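Local coordinates for protein Apc35852 (Geobacillus stearothermophilus, PDB 1U9C) that is of unknown function but belongs to the DJ-1/PfpI family, whose members include chaperones and cysteine proteases, at residues V33-F38 against A70-A75; D44-S49 against K84-G89; H99-D104 against G131-V136; D192-D197 against S209-E214. All blocks are in the same frame, centred on the assembly; numbering follows the deposited sequence.

In the fold
Contact 3 is the buried one, its centre about 8 Å from the centre of the chain; contacts 1, 2 and 4 lie further out and are only partly buried. Contacts 1 and 2 share a neighbourhood: helix 28-40 lies on strand 44-49, whose other side sends Lys-46 toward Asp-86. Helix 28-40 also packs against helix 209-221, which joins contact 1 to contact 4. Chemistry follows place. A tyrosine ring on alanines fills contact 1, a salt bridge and water span contact 2, hydroxyls whose firm bonds run to nearby backbone carbonyls mark contact 3, and a serine-aspartate chain ties the sheet edge in contact 4.

Contact 1. Residues V33-F38 against A70-A75; sequences VPYLVF and AEAEAA
Where Tyr-35 meets Ala-72 and Ala-75 the contact is apolar, and the shortest polar bond nearby is the helix bond from Phe-38 N to Pro-34 O at 2.9 Å. The motif is a helix-helix crossing on one face of the alpha/beta fold of the DJ-1/PfpI family: the axes of 33-38 and 70-75 pass 9.3 Å apart with their directions 114° from each other. Tyr-35 spans that gap almost alone. With CG anti to the backbone N (chi1 179°), its ring lies against helix 70-75, where CD2 comes within 3.6 Å of Ala-72 CB and CE2 lies 3.8 Å from Ala-72 CA. The ring meets these atoms obliquely. Alanines suit the receiving surface because a single methyl lets an aromatic ring come close to the helix backbone. Beneath the crossing, Tyr-35 also rests on Val-45 and Val-47 of strand 44-49 and meets the ring of Phe-31, while Phe-38 and Pro-34 face strand 7-12. Glu-71 meets the ring with its backbone C, while its carboxylate lies at the exposed border. At the far end of the tyrosine, OH stops 4.0 Å from Ala-75 CB.

Contact 2. Residues D44-S49 against K84-G89; sequences DVKVAS and KDDAHG
Lys-46 NZ donates to Asp-86 OD1 at 2.7 Å, a salt bridge that uses the syn lone pair of the carboxylate oxygen. It joins strand 44-49 of the central, mostly parallel sheet of this alpha/beta fold to the 3-10 turn at 84-87, which precedes strand 92-95. One water also joins the pair: it accepts from Lys-46 NZ at 2.9 Å and donates to Asp-86 OD2, so the ammonium holds one oxygen directly and the other through water. The two side chains cross at about a right angle. Lysine suits the strand because its long chain can carry a charge across the sheet face; CG stands anti to the backbone N (chi1 -179°) and the rest is extended. Placing a methionine here would remove the ammonium and would probably leave the buried carboxylate of Asp-86 without its charged mate and the water without its donor. Ser-83 N also bonds to Asp-86 OD2, and this helps fix the carboxylate's rotation. Further out, Leu-9 of strand 7-12 packs against both side chains, and Phe-90 lies against the lysine. The turn that presents Asp-86 is itself closed by Ala-87 N bonding to Lys-84 O at 3.0 Å.

Contact 3. Residues H99-D104 against G131-V136; sequences HGTMFD and GPSGLV
Thr-101 and Met-102, which meet Ser-133, are flanked along the chain by two flat rings, His-99 and Phe-103. Phe-103 has Gly-100 O at its edge, in the ring plane, and stacks with His-15; the His-99 imidazole meets that of His-130 with planes about 45° apart and bonds through NE2 to Glu-160. Across the contact itself the touch is small. Ser-133 CB lies 3.8 Å from Met-102 SD, a thioether reached by a chain bent at chi2 and chi3, which curls the sulfur back although the side chain sets out away from Ser-133. Segment 131-136 directly follows His-130 and Cys-129, the latter seen here oxidised to 3-sulfinoalanine, in the turn after strand 124-127; this is consistent with the nucleophile elbow of the DJ-1/PfpI family. The small residues Gly-131 and Ser-133 suit such a tight turn, in which Gly-134 N bonds to Gly-131 O at 3.1 Å. Buried hydroxyls are satisfied close to home: Ser-133 OG bonds to His-130 O, while Thr-101 OG1, set between the backbone N and the carbonyl carbon (chi1 62°), bonds to Gly-98 O and weakly to His-130 O. The two hydroxyl oxygens, Thr-101 OG1 and Ser-133 OG, stand 3.3 Å apart.

Contact 4. Residues D192-D197 against S209-E214; sequences DFSVRD and SRSTAE
Ser-211 OG is gripped by two side chains of 192-197, one from the strand and one from the loop before it: it donates to Asp-192 OD1 at 2.6 Å and accepts from Ser-194 OG at 2.8 Å. These bonds tie helix 209-221 to the hairpin of strands 194-197 and 200-203, the antiparallel edge of the otherwise parallel sheet in this alpha/beta fold. The tight part centres on Ser-194 and Thr-212, whose CA atoms are 5.7 Å apart, a spacing that suits short side chains such as serine and threonine. Ser-194 CB packs 3.5 Å from Thr-212 OG1, a hydroxyl whose bond goes to Ser-208 O, in the turn before the helix. Serine at 211 combines small bulk with an oxygen that can donate one hydrogen bond and accept another; OG sits between the backbone N and the carbonyl carbon (chi1 65°) and also makes a weak bond to Ser-208 O. The looser side is the solvent border. There Asp-192 is exposed, CG anti to the backbone N, and bends its carboxylate in so that OD1 offers its syn lone pair. Were Ser-211 a valine, the missing hydroxyl would probably leave Asp-192 free to swing outward and Ser-194 OG without its acceptor. Ser-194 OG has a further partner in Lys-215 NZ, one turn along the helix, and lies 3.4 Å from Ser-211 CB.

Contact 1. Residues V33-F38 against A70-A75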
loop_
_atom_site.group_PDB
_atom_site.type_symbol
_atom_site.label_atom_id
_atom_site.label_comp_id
_atom_site.label_asym_id
_atom_site.label_seq_id
_atom_site.Cartn_x
_atom_site.Cartn_y
_atom_site.Cartn_z
ATOM N N VAL A 33 -8.813 6.109 5.203
ATOM C CA VAL A 33 -8.845 5.777 6.615
ATOM C C VAL A 33 -7.431 5.935 7.228
ATOM O O VAL A 33 -7.270 6.578 8.264
ATOM C CB VAL A 33 -9.457 4.405 6.804
ATOM C CG1 VAL A 33 -9.046 3.776 8.129
ATOM C CG2 VAL A 33 -10.987 4.483 6.638
ATOM N N PRO A 34 -6.385 5.378 6.630
ATOM C CA PRO A 34 -5.040 5.639 7.126
ATOM C C PRO A 34 -4.661 7.119 7.157
ATOM O O PRO A 34 -4.029 7.565 8.129
ATOM C CB PRO A 34 -4.154 4.776 6.208
ATOM C CG PRO A 34 -5.078 3.656 5.832
ATOM C CD PRO A 34 -6.376 4.354 5.575
ATOM N N TYR A 35 -4.978 7.836 6.097
ATOM C CA TYR A 35 -4.646 9.273 6.038
ATOM C C TYR A 35 -5.263 9.976 7.268
ATOM O O TYR A 35 -4.549 10.732 7.950
ATOM C CB TYR A 35 -5.218 9.858 4.739
ATOM C CG TYR A 35 -4.965 11.358 4.539
ATOM C CD1 TYR A 35 -3.797 11.782 4.024
ATOM C CD2 TYR A 35 -5.915 12.291 4.862
ATOM C CE1 TYR A 35 -3.552 13.128 3.827
ATOM C CE2 TYR A 35 -5.655 13.661 4.639
ATOM C CZ TYR A 35 -4.484 14.016 4.109
ATOM O OH TYR A 35 -4.229 15.381 3.891
ATOM N N LEU A 36 -6.514 9.704 7.556
ATOM C CA LEU A 36 -7.187 10.365 8.682
ATOM C C LEU A 36 -6.516 9.941 9.998
ATOM O O LEU A 36 -6.305 10.787 10.895
ATOM C CB LEU A 36 -8.690 9.994 8.702
ATOM C CG LEU A 36 -9.576 10.489 9.846
ATOM C CD1 LEU A 36 -9.611 11.998 9.797
ATOM C CD2 LEU A 36 -10.981 9.916 9.835
ATOM N N VAL A 37 -6.211 8.651 10.208
ATOM C CA VAL A 37 -5.494 8.190 11.392
ATOM C C VAL A 37 -4.198 8.956 11.571
ATOM O O VAL A 37 -3.888 9.469 12.680
ATOM C CB VAL A 37 -5.229 6.635 11.336
ATOM C CG1 VAL A 37 -4.190 6.173 12.411
ATOM C CG2 VAL A 37 -6.528 5.833 11.475
ATOM N N PHE A 38 -3.401 9.055 10.499
ATOM C CA PHE A 38 -2.118 9.746 10.602
ATOM C C PHE A 38 -2.266 11.249 10.861
ATOM O O PHE A 38 -1.536 11.822 11.675
ATOM C CB PHE A 38 -1.277 9.477 9.341
ATOM C CG PHE A 38 -0.973 8.021 9.088
ATOM C CD1 PHE A 38 -0.780 7.109 10.105
ATOM C CD2 PHE A 38 -0.880 7.565 7.786
ATOM C CE1 PHE A 38 -0.511 5.795 9.850
ATOM C CE2 PHE A 38 -0.609 6.245 7.545
ATOM C CZ PHE A 38 -0.424 5.367 8.578
ATOM N N ALA A 70 -13.390 13.910 3.753
ATOM C CA ALA A 70 -13.393 15.074 2.877
ATOM C C ALA A 70 -11.955 15.549 2.549
ATOM O O ALA A 70 -11.621 15.791 1.397
ATOM C CB ALA A 70 -14.137 16.211 3.502
ATOM N N GLU A 71 -11.118 15.706 3.563
ATOM C CA GLU A 71 -9.777 16.190 3.309
ATOM C C GLU A 71 -8.915 15.168 2.558
ATOM O O GLU A 71 -8.083 15.491 1.710
ATOM C CB GLU A 71 -9.104 16.571 4.626
ATOM C CG GLU A 71 -9.680 17.836 5.215
ATOM C CD GLU A 71 -9.380 17.900 6.687
ATOM O OE1 GLU A 71 -10.111 17.271 7.536
ATOM O OE2 GLU A 71 -8.386 18.572 6.970
ATOM N N ALA A 72 -9.077 13.886 2.852
ATOM C CA ALA A 72 -8.382 12.835 2.094
ATOM C C ALA A 72 -8.742 12.853 0.640
ATOM O O ALA A 72 -7.861 12.771 -0.224
ATOM C CB ALA A 72 -8.724 11.518 2.707
ATOM N N GLU A 73 -10.018 12.975 0.349
ATOM C CA GLU A 73 -10.463 12.988 -1.005
ATOM C C GLU A 73 -9.886 14.118 -1.768
ATOM O O GLU A 73 -9.500 14.002 -2.957
ATOM C CB GLU A 73 -11.985 13.021 -1.089
ATOM C CG GLU A 73 -12.635 11.728 -0.615
ATOM C CD GLU A 73 -14.052 11.875 -0.086
ATOM O OE1 GLU A 73 -14.590 12.993 -0.022
ATOM O OE2 GLU A 73 -14.546 10.824 0.355
ATOM N N ALA A 74 -9.845 15.291 -1.137
ATOM C CA ALA A 74 -9.250 16.442 -1.760
ATOM C C ALA A 74 -7.785 16.326 -1.991
ATOM O O ALA A 74 -7.287 16.760 -3.058
ATOM C CB ALA A 74 -9.612 17.708 -0.909
ATOM N N ALA A 75 -7.039 15.742 -1.059
ATOM C CA ALA A 75 -5.629 15.521 -1.246
ATOM C C ALA A 75 -5.314 14.712 -2.493
ATOM O O ALA A 75 -4.299 14.937 -3.145
ATOM C CB ALA A 75 -5.048 14.873 -0.013
#

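Contact 2. Residues D44-S49 against K84-G89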
loop_
_atom_site.group_PDB
_atom_site.type_symbol
_atom_site.label_atom_id
_atom_site.label_comp_id
_atom_site.label_asym_id
_atom_site.label_seq_id
_atom_site.Cartn_x
_atom_site.Cartn_y
_atom_site.Cartn_z
ATOM N N ASP A 44 3.094 14.481 9.829
ATOM C CA ASP A 44 3.299 15.229 8.565
ATOM C C ASP A 44 3.187 14.206 7.436
ATOM O O ASP A 44 4.123 13.452 7.224
ATOM C CB ASP A 44 4.677 15.869 8.575
ATOM C CG ASP A 44 5.031 16.630 7.289
ATOM O OD1 ASP A 44 4.141 16.860 6.446
ATOM O OD2 ASP A 44 6.207 17.083 7.078
ATOM N N VAL A 45 2.098 14.226 6.683
ATOM C CA VAL A 45 1.854 13.223 5.639
ATOM C C VAL A 45 2.075 13.816 4.257
ATOM O O VAL A 45 1.499 14.836 3.911
ATOM C CB VAL A 45 0.414 12.698 5.724
ATOM C CG1 VAL A 45 0.220 11.637 4.742
ATOM C CG2 VAL A 45 0.093 12.201 7.139
ATOM N N LYS A 46 2.924 13.191 3.473
ATOM C CA LYS A 46 3.129 13.545 2.070
ATOM C C LYS A 46 2.352 12.570 1.232
ATOM O O LYS A 46 2.498 11.337 1.344
ATOM C CB LYS A 46 4.596 13.466 1.634
ATOM C CG LYS A 46 4.760 13.865 0.160
ATOM C CD LYS A 46 6.164 14.094 -0.286
ATOM C CE LYS A 46 6.228 14.497 -1.714
ATOM N NZ LYS A 46 7.632 14.898 -2.097
ATOM N N VAL A 47 1.468 13.084 0.405
ATOM C CA VAL A 47 0.627 12.297 -0.487
ATOM C C VAL A 47 1.167 12.262 -1.895
ATOM O O VAL A 47 1.193 13.278 -2.546
ATOM C CB VAL A 47 -0.835 12.835 -0.486
ATOM C CG1 VAL A 47 -1.710 11.957 -1.331
ATOM C CG2 VAL A 47 -1.405 12.911 0.941
ATOM N N ALA A 48 1.692 11.127 -2.300
ATOM C CA ALA A 48 2.266 10.922 -3.603
ATOM C C ALA A 48 1.525 9.862 -4.403
ATOM O O ALA A 48 0.837 8.990 -3.865
ATOM C CB ALA A 48 3.753 10.572 -3.503
ATOM N N SER A 49 1.700 9.942 -5.699
ATOM C CA SER A 49 1.278 8.869 -6.602
ATOM C C SER A 49 2.384 8.631 -7.601
ATOM O O SER A 49 3.336 9.390 -7.733
ATOM C CB SER A 49 -0.076 9.151 -7.222
ATOM O OG SER A 49 0.019 10.274 -8.122
ATOM N N LYS A 84 12.758 9.746 -6.460
ATOM C CA LYS A 84 13.810 9.135 -5.630
ATOM C C LYS A 84 14.190 9.980 -4.418
ATOM O O LYS A 84 14.592 9.437 -3.399
ATOM C CB LYS A 84 15.025 8.777 -6.455
ATOM C CG LYS A 84 14.739 7.708 -7.453
ATOM C CD LYS A 84 15.992 7.171 -8.162
ATOM C CE LYS A 84 15.589 6.050 -9.147
ATOM N NZ LYS A 84 16.654 5.759 -10.139
ATOM N N ASP A 85 13.925 11.287 -4.471
ATOM C CA ASP A 85 14.112 12.165 -3.304
ATOM C C ASP A 85 13.247 11.719 -2.100
ATOM O O ASP A 85 13.556 11.947 -0.949
ATOM C CB ASP A 85 13.794 13.635 -3.663
ATOM C CG ASP A 85 14.766 14.244 -4.635
ATOM O OD1 ASP A 85 15.870 13.694 -4.786
ATOM O OD2 ASP A 85 14.497 15.281 -5.281
ATOM N N ASP A 86 12.102 11.114 -2.396
ATOM C CA ASP A 86 11.192 10.594 -1.334
ATOM C C ASP A 86 11.701 9.369 -0.614
ATOM O O ASP A 86 11.058 8.888 0.332
ATOM C CB ASP A 86 9.820 10.307 -1.910
ATOM C CG ASP A 86 9.161 11.543 -2.458
ATOM O OD1 ASP A 86 9.178 12.644 -1.837
ATOM O OD2 ASP A 86 8.521 11.466 -3.550
ATOM N N ALA A 87 12.907 8.881 -1.024
ATOM C CA ALA A 87 13.528 7.756 -0.346
ATOM C C ALA A 87 14.039 8.110 1.020
ATOM O O ALA A 87 14.264 7.206 1.818
ATOM C CB ALA A 87 14.675 7.210 -1.157
ATOM N N HIS A 88 14.176 9.409 1.319
ATOM C CA HIS A 88 14.694 9.857 2.586
ATOM C C HIS A 88 13.819 10.969 3.135
ATOM O O HIS A 88 13.031 11.596 2.396
ATOM C CB HIS A 88 16.147 10.305 2.404
ATOM C CG HIS A 88 17.048 9.177 1.995
ATOM N ND1 HIS A 88 17.459 8.972 0.696
ATOM C CD2 HIS A 88 17.541 8.143 2.716
ATOM C CE1 HIS A 88 18.224 7.889 0.646
ATOM N NE2 HIS A 88 18.282 7.365 1.861
ATOM N N GLY A 89 13.861 11.129 4.457
ATOM C CA GLY A 89 13.105 12.161 5.164
ATOM C C GLY A 89 11.789 11.709 5.776
ATOM O O GLY A 89 11.085 12.522 6.362
HETATM O O HOH W 1 7.714 13.763 -4.766
#

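Contact 3. Residues H99-D104 against G131-V136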
loop_
_atom_site.group_PDB
_atom_site.type_symbol
_atom_site.label_atom_id
_atom_site.label_comp_id
_atom_site.label_asym_id
_atom_site.label_seq_id
_atom_site.Cartn_x
_atom_site.Cartn_y
_atom_site.Cartn_z
ATOM N N HIS A 99 -6.826 -2.538 -7.494
ATOM C CA HIS A 99 -6.192 -3.335 -8.553
ATOM C C HIS A 99 -5.263 -2.539 -9.439
ATOM O O HIS A 99 -4.396 -3.158 -10.021
ATOM C CB HIS A 99 -7.244 -4.056 -9.424
ATOM C CG HIS A 99 -7.807 -5.311 -8.827
ATOM N ND1 HIS A 99 -9.058 -5.347 -8.275
ATOM C CD2 HIS A 99 -7.320 -6.575 -8.756
ATOM C CE1 HIS A 99 -9.307 -6.577 -7.835
ATOM N NE2 HIS A 99 -8.284 -7.352 -8.149
ATOM N N GLY A 100 -5.403 -1.206 -9.492
ATOM C CA GLY A 100 -4.482 -0.382 -10.282
ATOM C C GLY A 100 -3.056 -0.643 -9.903
ATOM O O GLY A 100 -2.185 -0.648 -10.763
ATOM N N THR A 101 -2.772 -0.866 -8.616
ATOM C CA THR A 101 -1.424 -1.078 -8.180
ATOM C C THR A 101 -0.725 -2.251 -8.854
ATOM O O THR A 101 0.484 -2.250 -8.993
ATOM C CB THR A 101 -1.321 -1.281 -6.636
ATOM O OG1 THR A 101 -2.070 -2.475 -6.263
ATOM C CG2 THR A 101 -1.853 -0.123 -5.868
ATOM N N MET A 102 -1.472 -3.300 -9.197
ATOM C CA MET A 102 -0.893 -4.483 -9.802
ATOM C C MET A 102 -0.256 -4.147 -11.122
ATOM O O MET A 102 0.591 -4.927 -11.617
ATOM C CB MET A 102 -1.974 -5.556 -10.004
ATOM C CG MET A 102 -2.547 -6.077 -8.656
ATOM S SD MET A 102 -1.340 -7.142 -7.822
ATOM C CE MET A 102 -1.432 -8.674 -8.810
ATOM N N PHE A 103 -0.667 -3.055 -11.737
ATOM C CA PHE A 103 -0.152 -2.635 -13.049
ATOM C C PHE A 103 0.878 -1.510 -13.036
ATOM O O PHE A 103 1.610 -1.345 -14.025
ATOM C CB PHE A 103 -1.310 -2.173 -13.917
ATOM C CG PHE A 103 -2.326 -3.238 -14.143
ATOM C CD1 PHE A 103 -2.197 -4.119 -15.198
ATOM C CD2 PHE A 103 -3.375 -3.391 -13.273
ATOM C CE1 PHE A 103 -3.097 -5.124 -15.402
ATOM C CE2 PHE A 103 -4.291 -4.371 -13.468
ATOM C CZ PHE A 103 -4.147 -5.275 -14.518
ATOM N N ASP A 104 0.915 -0.682 -12.012
ATOM C CA ASP A 104 1.899 0.413 -11.985
ATOM C C ASP A 104 2.829 0.389 -10.754
ATOM O O ASP A 104 3.738 1.219 -10.739
ATOM C CB ASP A 104 1.288 1.830 -12.174
ATOM C CG ASP A 104 0.338 2.291 -11.093
ATOM O OD1 ASP A 104 0.000 1.517 -10.181
ATOM O OD2 ASP A 104 -0.019 3.521 -11.128
ATOM N N GLY A 131 -1.732 -3.274 -2.307
ATOM C CA GLY A 131 -0.535 -2.478 -2.074
ATOM C C GLY A 131 0.783 -3.220 -1.964
ATOM O O GLY A 131 1.790 -2.690 -2.432
ATOM N N PRO A 132 0.810 -4.438 -1.374
ATOM C CA PRO A 132 2.042 -5.237 -1.345
ATOM C C PRO A 132 2.618 -5.557 -2.713
ATOM O O PRO A 132 3.718 -6.051 -2.780
ATOM C CB PRO A 132 1.648 -6.511 -0.591
ATOM C CG PRO A 132 0.571 -5.978 0.379
ATOM C CD PRO A 132 -0.225 -5.020 -0.503
ATOM N N SER A 133 1.856 -5.332 -3.792
ATOM C CA SER A 133 2.422 -5.421 -5.159
ATOM C C SER A 133 3.706 -4.604 -5.328
ATOM O O SER A 133 4.595 -4.969 -6.088
ATOM C CB SER A 133 1.376 -5.044 -6.223
ATOM O OG SER A 133 0.959 -3.733 -6.084
ATOM N N GLY A 134 3.809 -3.488 -4.597
ATOM C CA GLY A 134 5.003 -2.639 -4.665
ATOM C C GLY A 134 6.224 -3.380 -4.142
ATOM O O GLY A 134 7.333 -3.045 -4.501
ATOM N N LEU A 135 6.000 -4.406 -3.321
ATOM C CA LEU A 135 7.112 -5.163 -2.713
ATOM C C LEU A 135 7.606 -6.335 -3.560
ATOM O O LEU A 135 8.661 -6.925 -3.244
ATOM C CB LEU A 135 6.667 -5.719 -1.376
ATOM C CG LEU A 135 6.512 -4.689 -0.275
ATOM C CD1 LEU A 135 5.597 -5.203 0.837
ATOM C CD2 LEU A 135 7.936 -4.358 0.273
ATOM N N VAL A 136 6.873 -6.724 -4.606
ATOM C CA VAL A 136 7.139 -8.031 -5.236
ATOM C C VAL A 136 8.558 -8.118 -5.813
ATOM O O VAL A 136 9.199 -9.184 -5.727
ATOM C CB VAL A 136 6.027 -8.362 -6.279
ATOM C CG1 VAL A 136 6.468 -9.390 -7.289
ATOM C CG2 VAL A 136 4.789 -8.823 -5.499
#

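Contact 4. Residues D192-D197 against S209-E214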
loop_
_atom_site.group_PDB
_atom_site.type_symbol
_atom_site.label_atom_id
_atom_site.label_comp_id
_atom_site.label_asym_id
_atom_site.label_seq_id
_atom_site.Cartn_x
_atom_site.Cartn_y
_atom_site.Cartn_z
ATOM N N ASP A 192 -11.075 -8.181 8.762
ATOM C CA ASP A 192 -9.964 -7.363 9.187
ATOM C C ASP A 192 -8.871 -8.291 9.652
ATOM O O ASP A 192 -9.004 -8.984 10.660
ATOM C CB ASP A 192 -10.400 -6.383 10.291
ATOM C CG ASP A 192 -9.244 -5.635 10.915
ATOM O OD1 ASP A 192 -8.133 -5.643 10.340
ATOM O OD2 ASP A 192 -9.346 -5.051 12.017
ATOM N N PHE A 193 -7.791 -8.294 8.914
ATOM C CA PHE A 193 -6.608 -9.022 9.244
ATOM C C PHE A 193 -5.378 -8.218 8.842
ATOM O O PHE A 193 -5.183 -7.886 7.659
ATOM C CB PHE A 193 -6.562 -10.384 8.540
ATOM C CG PHE A 193 -5.371 -11.188 8.952
ATOM C CD1 PHE A 193 -5.322 -11.780 10.221
ATOM C CD2 PHE A 193 -4.282 -11.301 8.129
ATOM C CE1 PHE A 193 -4.206 -12.478 10.610
ATOM C CE2 PHE A 193 -3.167 -12.025 8.523
ATOM C CZ PHE A 193 -3.126 -12.606 9.769
ATOM N N SER A 194 -4.528 -7.907 9.809
ATOM C CA SER A 194 -3.248 -7.311 9.497
ATOM C C SER A 194 -2.144 -7.871 10.361
ATOM O O SER A 194 -2.387 -8.479 11.426
ATOM C CB SER A 194 -3.264 -5.792 9.649
ATOM O OG SER A 194 -3.645 -5.458 10.976
ATOM N N VAL A 195 -0.917 -7.711 9.889
ATOM C CA VAL A 195 0.221 -8.326 10.553
ATOM C C VAL A 195 1.386 -7.407 10.634
ATOM O O VAL A 195 1.609 -6.616 9.756
ATOM C CB VAL A 195 0.620 -9.618 9.908
ATOM C CG1 VAL A 195 1.141 -9.417 8.529
ATOM C CG2 VAL A 195 1.617 -10.348 10.798
ATOM N N ARG A 196 2.096 -7.461 11.754
ATOM C CA ARG A 196 3.376 -6.824 11.921
ATOM C C ARG A 196 4.479 -7.875 12.075
ATOM O O ARG A 196 4.390 -8.746 12.947
ATOM C CB ARG A 196 3.339 -5.920 13.128
ATOM C CG ARG A 196 4.679 -5.329 13.487
ATOM C CD ARG A 196 4.665 -4.290 14.545
ATOM N NE ARG A 196 5.994 -3.703 14.779
ATOM C CZ ARG A 196 6.268 -2.834 15.719
ATOM N NH1 ARG A 196 5.364 -2.478 16.624
ATOM N NH2 ARG A 196 7.500 -2.369 15.814
ATOM N N ASP A 197 5.503 -7.732 11.254
ATOM C CA ASP A 197 6.716 -8.518 11.401
ATOM C C ASP A 197 7.830 -7.494 11.472
ATOM O O ASP A 197 8.333 -7.056 10.437
ATOM C CB ASP A 197 6.936 -9.472 10.224
ATOM C CG ASP A 197 8.182 -10.364 10.412
ATOM O OD1 ASP A 197 8.987 -10.109 11.306
ATOM O OD2 ASP A 197 8.454 -11.300 9.665
ATOM N N SER A 209 -7.833 -1.729 6.672
ATOM C CA SER A 209 -7.160 -0.425 6.511
ATOM C C SER A 209 -6.845 0.214 7.841
ATOM O O SER A 209 -5.713 0.648 8.093
ATOM C CB SER A 209 -8.005 0.511 5.674
ATOM O OG SER A 209 -8.221 -0.007 4.361
ATOM N N ARG A 210 -7.815 0.262 8.739
ATOM C CA ARG A 210 -7.619 0.868 10.004
ATOM C C ARG A 210 -6.572 0.178 10.884
ATOM O O ARG A 210 -5.665 0.816 11.425
ATOM C CB ARG A 210 -8.918 1.024 10.774
ATOM C CG ARG A 210 -8.759 1.839 12.003
ATOM C CD ARG A 210 -10.104 2.167 12.706
ATOM N NE ARG A 210 -10.945 2.888 11.752
ATOM C CZ ARG A 210 -10.976 4.211 11.570
ATOM N NH1 ARG A 210 -10.269 5.042 12.353
ATOM N NH2 ARG A 210 -11.783 4.705 10.640
ATOM N N SER A 211 -6.630 -1.148 10.957
ATOM C CA SER A 211 -5.731 -1.894 11.814
ATOM C C SER A 211 -4.312 -1.809 11.312
ATOM O O SER A 211 -3.373 -1.732 12.089
ATOM C CB SER A 211 -6.136 -3.372 12.004
ATOM O OG SER A 211 -6.086 -4.136 10.823
ATOM N N THR A 212 -4.161 -1.752 9.994
ATOM C CA THR A 212 -2.835 -1.598 9.398
ATOM C C THR A 212 -2.276 -0.264 9.814
ATOM O O THR A 212 -1.109 -0.170 10.252
ATOM C CB THR A 212 -2.902 -1.731 7.842
ATOM O OG1 THR A 212 -3.465 -3.012 7.510
ATOM C CG2 THR A 212 -1.504 -1.771 7.230
ATOM N N ALA A 213 -3.055 0.782 9.658
ATOM C CA ALA A 213 -2.619 2.110 10.074
ATOM C C ALA A 213 -2.277 2.174 11.555
ATOM O O ALA A 213 -1.322 2.821 11.944
ATOM C CB ALA A 213 -3.651 3.162 9.723
ATOM N N GLU A 214 -3.047 1.490 12.397
ATOM C CA GLU A 214 -2.785 1.534 13.825
ATOM C C GLU A 214 -1.503 0.806 14.194
ATOM O O GLU A 214 -0.799 1.162 15.169
ATOM C CB GLU A 214 -3.997 1.002 14.610
ATOM C CG GLU A 214 -5.246 1.860 14.458
ATOM C CD GLU A 214 -5.134 3.262 15.051
ATOM O OE1 GLU A 214 -4.154 3.537 15.783
ATOM O OE2 GLU A 214 -6.048 4.101 14.815
#